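Local coordinates for protein ribose 5-phosphate isomerase (Giardia lamblia, PDB 3S5P) that probably interconverts ribose 5-phosphate and ribulose 5-phosphate, as a type B isomerase of the pentose phosphate pathway, at residues F26-D29 / L35-F38. Sequence-based numbering, arbitrary orientation.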
loop_
_atom_site.group_PDB
_atom_site.type_symbol
_atom_site.label_atom_id
_atom_site.label_comp_id
_atom_site.label_asym_id
_atom_site.label_seq_id
_atom_site.Cartn_x
_atom_site.Cartn_y
_atom_site.Cartn_z
ATOM N N PHE A 26 -11.855 -0.648 -14.303
ATOM C CA PHE A 26 -12.420 -0.779 -12.966
ATOM C C PHE A 26 -12.809 -2.233 -12.706
ATOM O O PHE A 26 -13.459 -2.861 -13.552
ATOM C CB PHE A 26 -13.698 0.061 -12.831
ATOM C CG PHE A 26 -13.487 1.551 -12.749
ATOM C CD1 PHE A 26 -13.629 2.218 -11.554
ATOM C CD2 PHE A 26 -13.231 2.292 -13.878
ATOM C CE1 PHE A 26 -13.470 3.610 -11.492
ATOM C CE2 PHE A 26 -13.080 3.684 -13.829
ATOM C CZ PHE A 26 -13.193 4.343 -12.636
ATOM N N ALA A 27 -12.430 -2.764 -11.543
ATOM C CA ALA A 27 -12.840 -4.110 -11.131
ATOM C C ALA A 27 -13.081 -4.112 -9.619
ATOM O O ALA A 27 -12.493 -3.287 -8.876
ATOM C CB ALA A 27 -11.795 -5.142 -11.530
ATOM N N SER A 28 -13.959 -4.981 -9.147
ATOM C CA SER A 28 -14.240 -5.010 -7.705
ATOM C C SER A 28 -14.636 -6.396 -7.223
ATOM O O SER A 28 -15.034 -7.231 -8.032
ATOM C CB SER A 28 -15.304 -3.981 -7.328
ATOM O OG SER A 28 -16.517 -4.262 -7.979
ATOM N N ASP A 29 -14.491 -6.648 -5.921
ATOM C CA ASP A 29 -15.029 -7.886 -5.321
ATOM C C ASP A 29 -16.562 -7.802 -5.230
ATOM O O ASP A 29 -17.157 -6.785 -5.617
ATOM C CB ASP A 29 -14.392 -8.173 -3.947
ATOM C CG ASP A 29 -14.731 -7.122 -2.897
ATOM O OD1 ASP A 29 -14.626 -7.459 -1.696
ATOM O OD2 ASP A 29 -15.119 -5.976 -3.241
ATOM N N LEU A 35 -19.685 0.848 -4.711
ATOM C CA LEU A 35 -18.556 1.774 -4.825
ATOM C C LEU A 35 -17.996 1.817 -6.249
ATOM O O LEU A 35 -17.795 2.890 -6.795
ATOM C CB LEU A 35 -17.475 1.459 -3.788
ATOM C CG LEU A 35 -16.371 2.506 -3.666
ATOM C CD1 LEU A 35 -16.938 3.903 -3.320
ATOM C CD2 LEU A 35 -15.351 2.048 -2.653
ATOM N N ARG A 36 -17.805 0.647 -6.859
ATOM C CA ARG A 36 -17.215 0.573 -8.207
ATOM C C ARG A 36 -18.003 1.395 -9.219
ATOM O O ARG A 36 -17.431 2.243 -9.927
ATOM C CB ARG A 36 -17.093 -0.867 -8.708
ATOM C CG ARG A 36 -16.101 -0.943 -9.852
ATOM C CD ARG A 36 -16.056 -2.269 -10.557
ATOM N NE ARG A 36 -17.252 -2.492 -11.361
ATOM C CZ ARG A 36 -18.126 -3.471 -11.132
ATOM N NH1 ARG A 36 -19.190 -3.600 -11.916
ATOM N NH2 ARG A 36 -17.943 -4.323 -10.124
ATOM N N MET A 37 -19.317 1.140 -9.238
ATOM C CA MET A 37 -20.282 1.813 -10.108
ATOM C C MET A 37 -20.327 3.297 -9.866
ATOM O O MET A 37 -20.399 4.098 -10.804
ATOM C CB MET A 37 -21.689 1.256 -9.861
ATOM C CG MET A 37 -21.811 -0.203 -10.147
ATOM S SD MET A 37 -22.300 -0.408 -11.848
ATOM C CE MET A 37 -24.088 -0.424 -11.632
ATOM N N PHE A 38 -20.317 3.648 -8.590
ATOM C CA PHE A 38 -20.324 5.028 -8.170
ATOM C C PHE A 38 -19.056 5.744 -8.706
ATOM O O PHE A 38 -19.160 6.792 -9.345
ATOM C CB PHE A 38 -20.446 5.063 -6.643
ATOM C CG PHE A 38 -20.225 6.403 -6.046
ATOM C CD1 PHE A 38 -21.263 7.327 -5.984
ATOM C CD2 PHE A 38 -18.978 6.743 -5.527
ATOM C CE1 PHE A 38 -21.065 8.574 -5.436
ATOM C CE2 PHE A 38 -18.765 7.988 -4.966
ATOM C CZ PHE A 38 -19.806 8.912 -4.923
#
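Two torsions in Arg36 bring its guanidinium to Ser28: CG is trans to the backbone N (chi1 -162°), which sends the chain from the helix to the strand, and a bend at chi3 (72°) then swings the head group across the strand, so that NH2 comes to the Ser28 hydroxyl. Ser28, with OG set between its own N and carbonyl carbon, holds the hydroxyl out to meet it. Arg36 NH2 gives a hydrogen bond to Ser28 OG, 2.6 Å long and moderately bent at 148° at the hydrogen. The hydroxyl oxygen sits at the guanidinium edge, close to its plane. The aliphatic part of the arginine packs against the strand. Arg36 CD lies 3.6 Å from Ala27 C and also touches Ser28 CB. Arg36 CG reaches Phe26 CB at 4.0 Å. Phe26 and Ser28 both direct their CB atoms at the helix, whereas Ala27 between them turns to the other side of the sheet, toward Phe66.

Further bonds from NH2 to Thr55 OG1 and from NE to Gln40 OE1 fix the rotation of the guanidinium, and Asp52 adds a long, weak ion pair at NH1; together they would offset the cost of burying a charge here. The Phe26 side chain also touches Leu39, Gln40 and Ala43 farther along the helix. The contact joins helix 33-45 to strand 23-28, with the arginine head reaching the end of strand 49-54, in the first beta-alpha-beta crossover of the Rossmann-like, parallel-sheet fold of the LacAB/RpiB isomerases.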